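Local structure of putative isocitrate dehydrogenase, NAD-dependent (Methylococcus capsulatus, 6LKY) at residues A[2-7]-A[31-36]; A[169-174]-A[184-189]. The protein probably acts as an NAD-dependent isocitrate dehydrogenase, oxidising isocitrate with NAD+ as the coenzyme and with the help of a magnesium ion. The protein carries 1 engineered substitution. One frame throughout, in Å; residues are numbered along the deposited sequence.

Contact 1: residues A[2-7]-A[31-36]; sequences HKITLI and VQWDTQ
I4 and L6 press against W33 where strands 2-7 and 31-35 run parallel as neighbours in a beta-alpha-beta unit whose connection is helix 13-26. The evidence for the pairing is five backbone hydrogen bonds that alternate from strand to strand, from Q32 N to H2 O at 2.7 Å through to Q36 N and L6 O at 2.8 Å. The strand directions diverge by 39°, a marked twist.

The tight side carries V31, W33, I4 and L6 and is closed by V17, V21 and I24 of the helix. W33 CG lies opposite its own carbonyl carbon (chi1 -58°), which brings the benzo part of the indole across to the first strand: I4 CG2 reaches W33 CZ3 at 3.6 Å, and L6 CB stands 3.9 Å from W33 CE3, both meeting the ring obliquely. V31 CG1 sits over the centre of one indole face, and the same methyl also touches I4 CD1. The indole N-H is taken by E25 of the helix. With an alanine in place of W33, a gap would probably open beside I4 CG2 and L6 CB, and E25 would be likely to lose its indole donor.

On the other face the loose, solvent-facing part is the end with K3 and Q32, both exposed. Their extended chains lie side by side, touching at K3 CE and Q32 NE2 (3.6 Å). T5, on the same face, is instead buried against I58 of helix 52-61. K3 NZ remains 4.2 Å from D34 OD2, too far for a salt bridge, and the carboxylate has its stronger partner in S57, which also bonds T5 OG1. Its second oxygen, D34 OD1, receives Q36 NE2 at 3.0 Å from above the carboxylate plane.

Contact 2: residues A[169-174]-A[184-189]; sequences VTLVHK and LFLEIG
L171 and F185 meet because each swings CG to the far side of its own backbone N, chi1 being near -172° in both, sending a leucine fork from strand 168-173 and a phenyl ring from helix 181-193 into the same gap. H173 differs: its CG sits between the backbone N and the carbonyl carbon (chi1 63°), which turns a face of the imidazole to L186.

Strand and helix are consecutive elements of the beta-alpha-beta unit that ends with strand 200-205. Their segment axes run nearly antiparallel, 8.9 Å apart at closest approach, as expected of a helix packed on its sheet, and side chains bridge the separation without any hydrogen bond between the segments.

The closest packing is at the leucine fork. L171 CG is 3.5 Å from F185 CE2, approaching the ring obliquely, while L171 CD2 touches both F185 CD2 and L186 CD1. The other methyl, L171 CD1, reaches G189 CA at 3.7 Å; a beta carbon at that helix position would collide with it, so the bare glycine lets the fork come up to the helix backbone. Beyond L171, F185 extends to S150, I153 and I154 of helix 147-163, joining a second helix to the same buried layer.

At the strand's end L186 CD2 lies over one face of H173, 4.0 Å from the ring centroid and only 15° off its normal, a CH-pi contact. The ring's nitrogens are engaged elsewhere: ND1 accepts the backbone N-H of A175, and NE2 pairs with D203 OD1. With ND1 used as acceptor, NE2 is likely to be the donor toward D203, so the two polar bonds would fix the ring's rotation while the leucine methyl offers an apolar cover to its face.

Contacts 1 and 2 both belong to beta-alpha-beta units of one large mixed sheet but lie on opposite sides of the chain's centre. Their centres are about 37 Å apart and their nearest atoms about 27 Å, so neither touches the other. Within this chain, contact 1 includes an outermost strand, 31-35, whereas strand 168-173 of contact 2 is flanked by 222-225 and by the other outermost strand, 200-205. Neither I7 nor H173 touches bound NAD: the I7 side chain is about 9 Å from an NAD and about 4 Å from the side chains of the NAD-binding K66 and L69, and the H173 side chain is about 7 Å from an NAD and about 6 Å from that of N176.

Contact 1: residues A[2-7]-A[31-36]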
ATOM      1  N   HIS A   2     -32.395 -12.919  17.567  1.00 50.91           N
ATOM      2  CA  HIS A   2     -31.740 -12.313  16.405  1.00 51.14           C
ATOM      3  C   HIS A   2     -31.741 -13.261  15.215  1.00 41.72           C
ATOM      4  O   HIS A   2     -31.194 -14.367  15.300  1.00 44.69           O
ATOM      5  CB  HIS A   2     -30.301 -11.924  16.731  1.00 47.39           C
ATOM      6  CG  HIS A   2     -30.175 -10.918  17.826  1.00 53.06           C
ATOM      7  ND1 HIS A   2     -30.506  -9.590  17.657  1.00 56.31           N
ATOM      8  CD2 HIS A   2     -29.720 -11.037  19.094  1.00 49.42           C
ATOM      9  CE1 HIS A   2     -30.273  -8.936  18.781  1.00 57.62           C
ATOM     10  NE2 HIS A   2     -29.793  -9.791  19.668  1.00 58.11           N
ATOM     11  N   LYS A   3     -32.314 -12.812  14.097  1.00 34.79           N
ATOM     12  CA  LYS A   3     -32.273 -13.545  12.839  1.00 41.33           C
ATOM     13  C   LYS A   3     -31.220 -12.919  11.922  1.00 45.39           C
ATOM     14  O   LYS A   3     -31.342 -11.749  11.539  1.00 41.15           O
ATOM     15  CB  LYS A   3     -33.641 -13.546  12.160  1.00 37.72           C
ATOM     16  CG  LYS A   3     -33.678 -14.428  10.927  1.00 47.44           C
ATOM     17  CD  LYS A   3     -35.082 -14.562  10.369  1.00 53.08           C
ATOM     18  CE  LYS A   3     -35.092 -15.550   9.229  1.00 43.89           C
ATOM     19  NZ  LYS A   3     -36.399 -15.558   8.526  1.00 50.84           N
ATOM     20  N   ILE A   4     -30.223 -13.716  11.527  1.00 42.85           N
ATOM     21  CA  ILE A   4     -29.014 -13.220  10.874  1.00 40.61           C
ATOM     22  C   ILE A   4     -28.727 -14.048   9.629  1.00 37.94           C
ATOM     23  O   ILE A   4     -28.651 -15.282   9.705  1.00 34.23           O
ATOM     24  CB  ILE A   4     -27.813 -13.280  11.830  1.00 37.96           C
ATOM     25  CG1 ILE A   4     -27.993 -12.270  12.963  1.00 35.75           C
ATOM     26  CG2 ILE A   4     -26.493 -13.099  11.062  1.00 35.53           C
ATOM     27  CD1 ILE A   4     -26.913 -12.329  13.989  1.00 24.99           C
ATOM     28  N   THR A   5     -28.537 -13.373   8.487  1.00 35.56           N
ATOM     29  CA  THR A   5     -28.172 -14.089   7.267  1.00 32.10           C
ATOM     30  C   THR A   5     -26.745 -14.607   7.391  1.00 34.38           C
ATOM     31  O   THR A   5     -25.859 -13.885   7.851  1.00 32.79           O
ATOM     32  CB  THR A   5     -28.311 -13.182   6.043  1.00 36.50           C
ATOM     33  OG1 THR A   5     -29.677 -12.774   5.899  1.00 31.38           O
ATOM     34  CG2 THR A   5     -27.860 -13.909   4.768  1.00 26.12           C
ATOM     35  N   LEU A   6     -26.533 -15.874   7.028  1.00 31.27           N
ATOM     36  CA  LEU A   6     -25.257 -16.552   7.228  1.00 31.85           C
ATOM     37  C   LEU A   6     -24.749 -17.073   5.891  1.00 32.11           C
ATOM     38  O   LEU A   6     -25.436 -17.860   5.227  1.00 34.84           O
ATOM     39  CB  LEU A   6     -25.405 -17.705   8.226  1.00 35.60           C
ATOM     40  CG  LEU A   6     -24.165 -18.547   8.531  1.00 35.86           C
ATOM     41  CD1 LEU A   6     -23.145 -17.701   9.278  1.00 33.09           C
ATOM     42  CD2 LEU A   6     -24.528 -19.800   9.345  1.00 35.74           C
ATOM     43  N   ILE A   7     -23.549 -16.659   5.511  1.00 31.25           N
ATOM     44  CA  ILE A   7     -22.957 -17.037   4.235  1.00 32.38           C
ATOM     45  C   ILE A   7     -21.631 -17.736   4.508  1.00 29.44           C
ATOM     46  O   ILE A   7     -20.635 -17.097   4.843  1.00 29.63           O
ATOM     47  CB  ILE A   7     -22.758 -15.816   3.320  1.00 34.05           C
ATOM     48  CG1 ILE A   7     -24.100 -15.112   3.063  1.00 31.81           C
ATOM     49  CG2 ILE A   7     -22.049 -16.249   2.040  1.00 26.91           C
ATOM     50  CD1 ILE A   7     -23.990 -13.816   2.245  1.00 27.75           C
ATOM     51  N   VAL A  31     -29.493 -16.779  18.361  1.00 42.45           N
ATOM     52  CA  VAL A  31     -29.407 -16.473  16.938  1.00 48.01           C
ATOM     53  C   VAL A  31     -30.206 -17.499  16.148  1.00 37.99           C
ATOM     54  O   VAL A  31     -29.942 -18.703  16.244  1.00 40.09           O
ATOM     55  CB  VAL A  31     -27.954 -16.453  16.433  1.00 48.20           C
ATOM     56  CG1 VAL A  31     -27.924 -15.963  14.993  1.00 38.03           C
ATOM     57  CG2 VAL A  31     -27.073 -15.598  17.333  1.00 37.30           C
ATOM     58  N   GLN A  32     -31.147 -17.020  15.339  1.00 34.77           N
ATOM     59  CA  GLN A  32     -31.716 -17.813  14.253  1.00 38.15           C
ATOM     60  C   GLN A  32     -30.885 -17.546  12.995  1.00 36.49           C
ATOM     61  O   GLN A  32     -31.005 -16.489  12.374  1.00 39.64           O
ATOM     62  CB  GLN A  32     -33.185 -17.458  14.049  1.00 37.19           C
ATOM     63  CG  GLN A  32     -33.924 -18.379  13.077  1.00 41.07           C
ATOM     64  CD  GLN A  32     -35.280 -17.828  12.667  1.00 51.91           C
ATOM     65  OE1 GLN A  32     -35.887 -17.040  13.394  1.00 54.85           O
ATOM     66  NE2 GLN A  32     -35.753 -18.228  11.491  1.00 55.95           N
ATOM     67  N   TRP A  33     -30.028 -18.496  12.613  1.00 38.71           N
ATOM     68  CA  TRP A  33     -29.226 -18.343  11.401  1.00 44.75           C
ATOM     69  C   TRP A  33     -30.052 -18.626  10.147  1.00 45.64           C
ATOM     70  O   TRP A  33     -30.731 -19.654  10.052  1.00 49.12           O
ATOM     71  CB  TRP A  33     -28.013 -19.269  11.421  1.00 33.72           C
ATOM     72  CG  TRP A  33     -27.110 -19.077  12.568  1.00 37.95           C
ATOM     73  CD1 TRP A  33     -26.980 -19.900  13.649  1.00 45.14           C
ATOM     74  CD2 TRP A  33     -26.185 -18.002  12.767  1.00 44.68           C
ATOM     75  NE1 TRP A  33     -26.036 -19.404  14.512  1.00 45.42           N
ATOM     76  CE2 TRP A  33     -25.532 -18.238  13.999  1.00 43.82           C
ATOM     77  CE3 TRP A  33     -25.850 -16.856  12.030  1.00 39.21           C
ATOM     78  CZ2 TRP A  33     -24.565 -17.370  14.514  1.00 44.51           C
ATOM     79  CZ3 TRP A  33     -24.885 -15.995  12.542  1.00 37.95           C
ATOM     80  CH2 TRP A  33     -24.255 -16.258  13.775  1.00 40.11           C
ATOM     81  N   ASP A  34     -29.961 -17.727   9.176  1.00 37.00           N
ATOM     82  CA  ASP A  34     -30.618 -17.850   7.877  1.00 32.19           C
ATOM     83  C   ASP A  34     -29.522 -18.116   6.840  1.00 41.71           C
ATOM     84  O   ASP A  34     -28.936 -17.186   6.284  1.00 37.31           O
ATOM     85  CB  ASP A  34     -31.404 -16.584   7.580  1.00 38.21           C
ATOM     86  CG  ASP A  34     -32.227 -16.683   6.323  1.00 39.15           C
ATOM     87  OD1 ASP A  34     -32.138 -17.719   5.624  1.00 41.96           O
ATOM     88  OD2 ASP A  34     -32.959 -15.711   6.038  1.00 41.23           O
ATOM     89  N   THR A  35     -29.238 -19.393   6.601  1.00 33.62           N
ATOM     90  CA  THR A  35     -28.112 -19.780   5.763  1.00 33.71           C
ATOM     91  C   THR A  35     -28.411 -19.530   4.289  1.00 37.72           C
ATOM     92  O   THR A  35     -29.430 -19.989   3.761  1.00 39.86           O
ATOM     93  CB  THR A  35     -27.767 -21.249   5.994  1.00 33.07           C
ATOM     94  OG1 THR A  35     -27.315 -21.407   7.340  1.00 42.52           O
ATOM     95  CG2 THR A  35     -26.655 -21.702   5.045  1.00 35.07           C
ATOM     96  N   GLN A  36     -27.503 -18.807   3.627  1.00 34.03           N
ATOM     97  CA  GLN A  36     -27.623 -18.458   2.217  1.00 32.78           C
ATOM     98  C   GLN A  36     -26.274 -18.663   1.540  1.00 27.67           C
ATOM     99  O   GLN A  36     -25.236 -18.732   2.201  1.00 41.02           O
ATOM    100  CB  GLN A  36     -28.088 -17.008   2.041  1.00 29.78           C
ATOM    101  CG  GLN A  36     -29.382 -16.689   2.713  1.00 30.40           C
ATOM    102  CD  GLN A  36     -30.557 -17.315   2.005  1.00 39.73           C
ATOM    103  OE1 GLN A  36     -30.444 -17.751   0.858  1.00 32.41           O
ATOM    104  NE2 GLN A  36     -31.700 -17.361   2.686  1.00 33.64           N
TER

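Contact 2: residues A[169-174]-A[184-189]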
ATOM      1  N   VAL A 169      -8.139  11.817  13.737  1.00 27.81           N
ATOM      2  CA  VAL A 169      -8.478  11.302  12.410  1.00 32.75           C
ATOM      3  C   VAL A 169      -7.401  11.754  11.430  1.00 30.97           C
ATOM      4  O   VAL A 169      -7.106  12.953  11.330  1.00 30.78           O
ATOM      5  CB  VAL A 169      -9.866  11.777  11.942  1.00 26.72           C
ATOM      6  CG1 VAL A 169     -10.067  11.446  10.449  1.00 26.36           C
ATOM      7  CG2 VAL A 169     -10.973  11.140  12.782  1.00 24.99           C
ATOM      8  N   THR A 170      -6.810  10.794  10.720  1.00 28.03           N
ATOM      9  CA  THR A 170      -5.858  11.039   9.642  1.00 27.28           C
ATOM     10  C   THR A 170      -6.489  10.654   8.310  1.00 23.65           C
ATOM     11  O   THR A 170      -6.826   9.486   8.099  1.00 28.68           O
ATOM     12  CB  THR A 170      -4.581  10.233   9.847  1.00 22.97           C
ATOM     13  OG1 THR A 170      -3.982  10.582  11.096  1.00 27.00           O
ATOM     14  CG2 THR A 170      -3.604  10.529   8.705  1.00 27.50           C
ATOM     15  N   LEU A 171      -6.641  11.621   7.416  1.00 22.86           N
ATOM     16  CA  LEU A 171      -7.177  11.358   6.088  1.00 24.04           C
ATOM     17  C   LEU A 171      -6.032  11.013   5.140  1.00 22.30           C
ATOM     18  O   LEU A 171      -5.080  11.790   5.001  1.00 21.27           O
ATOM     19  CB  LEU A 171      -7.965  12.574   5.590  1.00 19.46           C
ATOM     20  CG  LEU A 171      -8.774  12.422   4.291  1.00 25.68           C
ATOM     21  CD1 LEU A 171      -9.967  13.379   4.272  1.00 18.09           C
ATOM     22  CD2 LEU A 171      -7.902  12.660   3.046  1.00 27.32           C
ATOM     23  N   VAL A 172      -6.127   9.861   4.477  1.00 21.15           N
ATOM     24  CA  VAL A 172      -5.046   9.365   3.622  1.00 25.00           C
ATOM     25  C   VAL A 172      -5.452   9.506   2.160  1.00 22.76           C
ATOM     26  O   VAL A 172      -6.571   9.146   1.785  1.00 23.00           O
ATOM     27  CB  VAL A 172      -4.671   7.915   3.973  1.00 26.68           C
ATOM     28  CG1 VAL A 172      -3.462   7.449   3.133  1.00 19.20           C
ATOM     29  CG2 VAL A 172      -4.339   7.848   5.470  1.00 19.92           C
ATOM     30  N   HIS A 173      -4.546  10.032   1.334  1.00 16.14           N
ATOM     31  CA  HIS A 173      -4.918  10.442  -0.014  1.00 21.75           C
ATOM     32  C   HIS A 173      -3.704  10.386  -0.934  1.00 19.75           C
ATOM     33  O   HIS A 173      -2.577  10.115  -0.507  1.00 21.31           O
ATOM     34  CB  HIS A 173      -5.490  11.858   0.009  1.00 17.33           C
ATOM     35  CG  HIS A 173      -4.496  12.875   0.456  1.00 21.06           C
ATOM     36  ND1 HIS A 173      -3.612  13.482  -0.411  1.00 21.76           N
ATOM     37  CD2 HIS A 173      -4.192  13.342   1.692  1.00 21.76           C
ATOM     38  CE1 HIS A 173      -2.838  14.316   0.265  1.00 20.14           C
ATOM     39  NE2 HIS A 173      -3.165  14.245   1.544  1.00 24.33           N
ATOM     40  N   LYS A 174      -3.950  10.646  -2.222  1.00 18.68           N
ATOM     41  CA  LYS A 174      -2.894  10.876  -3.197  1.00 17.15           C
ATOM     42  C   LYS A 174      -3.261  12.109  -4.035  1.00 20.16           C
ATOM     43  O   LYS A 174      -3.329  12.087  -5.266  1.00 20.94           O
ATOM     44  CB  LYS A 174      -2.666   9.612  -4.036  1.00 25.57           C
ATOM     45  CG  LYS A 174      -1.428   9.652  -4.947  1.00 28.06           C
ATOM     46  CD  LYS A 174      -0.136   9.334  -4.203  1.00 24.93           C
ATOM     47  CE  LYS A 174       1.077   9.508  -5.136  1.00 27.93           C
ATOM     48  NZ  LYS A 174       2.385   9.390  -4.411  1.00 27.72           N
ATOM     49  N   LEU A 184     -10.623  16.213  -4.237  1.00 21.21           N
ATOM     50  CA  LEU A 184     -11.956  16.518  -3.719  1.00 24.80           C
ATOM     51  C   LEU A 184     -12.189  15.827  -2.376  1.00 28.15           C
ATOM     52  O   LEU A 184     -12.733  16.428  -1.439  1.00 27.05           O
ATOM     53  CB  LEU A 184     -13.019  16.099  -4.734  1.00 22.34           C
ATOM     54  CG  LEU A 184     -14.491  16.341  -4.388  1.00 29.40           C
ATOM     55  CD1 LEU A 184     -14.772  17.839  -4.235  1.00 28.98           C
ATOM     56  CD2 LEU A 184     -15.408  15.723  -5.438  1.00 21.44           C
ATOM     57  N   PHE A 185     -11.756  14.572  -2.253  1.00 23.55           N
ATOM     58  CA  PHE A 185     -11.850  13.885  -0.964  1.00 22.84           C
ATOM     59  C   PHE A 185     -11.135  14.673   0.142  1.00 20.95           C
ATOM     60  O   PHE A 185     -11.698  14.921   1.215  1.00 26.27           O
ATOM     61  CB  PHE A 185     -11.263  12.476  -1.113  1.00 22.67           C
ATOM     62  CG  PHE A 185     -11.449  11.603   0.083  1.00 22.75           C
ATOM     63  CD1 PHE A 185     -12.697  11.126   0.416  1.00 26.77           C
ATOM     64  CD2 PHE A 185     -10.365  11.234   0.859  1.00 23.58           C
ATOM     65  CE1 PHE A 185     -12.867  10.314   1.528  1.00 28.46           C
ATOM     66  CE2 PHE A 185     -10.526  10.417   1.969  1.00 26.13           C
ATOM     67  CZ  PHE A 185     -11.776   9.951   2.296  1.00 19.28           C
ATOM     68  N   LEU A 186      -9.893  15.094  -0.116  1.00 23.52           N
ATOM     69  CA  LEU A 186      -9.121  15.858   0.866  1.00 26.19           C
ATOM     70  C   LEU A 186      -9.800  17.191   1.212  1.00 27.12           C
ATOM     71  O   LEU A 186      -9.888  17.576   2.385  1.00 26.87           O
ATOM     72  CB  LEU A 186      -7.711  16.104   0.322  1.00 23.63           C
ATOM     73  CG  LEU A 186      -6.791  16.980   1.181  1.00 22.29           C
ATOM     74  CD1 LEU A 186      -6.601  16.376   2.568  1.00 19.75           C
ATOM     75  CD2 LEU A 186      -5.450  17.172   0.504  1.00 23.44           C
ATOM     76  N   GLU A 187     -10.259  17.922   0.195  1.00 23.95           N
ATOM     77  CA  GLU A 187     -10.894  19.219   0.423  1.00 28.22           C
ATOM     78  C   GLU A 187     -12.145  19.079   1.282  1.00 32.48           C
ATOM     79  O   GLU A 187     -12.363  19.851   2.232  1.00 29.29           O
ATOM     80  CB  GLU A 187     -11.228  19.859  -0.922  1.00 24.71           C
ATOM     81  CG  GLU A 187     -12.020  21.149  -0.833  1.00 34.66           C
ATOM     82  CD  GLU A 187     -12.633  21.512  -2.166  1.00 55.25           C
ATOM     83  OE1 GLU A 187     -11.857  21.672  -3.136  1.00 59.02           O
ATOM     84  OE2 GLU A 187     -13.880  21.620  -2.250  1.00 60.06           O
ATOM     85  N   ILE A 188     -12.977  18.082   0.967  1.00 28.39           N
ATOM     86  CA  ILE A 188     -14.160  17.836   1.781  1.00 27.07           C
ATOM     87  C   ILE A 188     -13.770  17.462   3.210  1.00 26.70           C
ATOM     88  O   ILE A 188     -14.396  17.920   4.177  1.00 33.42           O
ATOM     89  CB  ILE A 188     -15.036  16.763   1.116  1.00 22.69           C
ATOM     90  CG1 ILE A 188     -15.705  17.357  -0.129  1.00 24.02           C
ATOM     91  CG2 ILE A 188     -16.030  16.232   2.110  1.00 24.66           C
ATOM     92  CD1 ILE A 188     -16.326  16.338  -1.070  1.00 22.91           C
ATOM     93  N   GLY A 189     -12.732  16.632   3.370  1.00 28.62           N
ATOM     94  CA  GLY A 189     -12.289  16.281   4.712  1.00 24.50           C
ATOM     95  C   GLY A 189     -11.848  17.488   5.524  1.00 32.50           C
ATOM     96  O   GLY A 189     -12.161  17.600   6.715  1.00 30.87           O
TER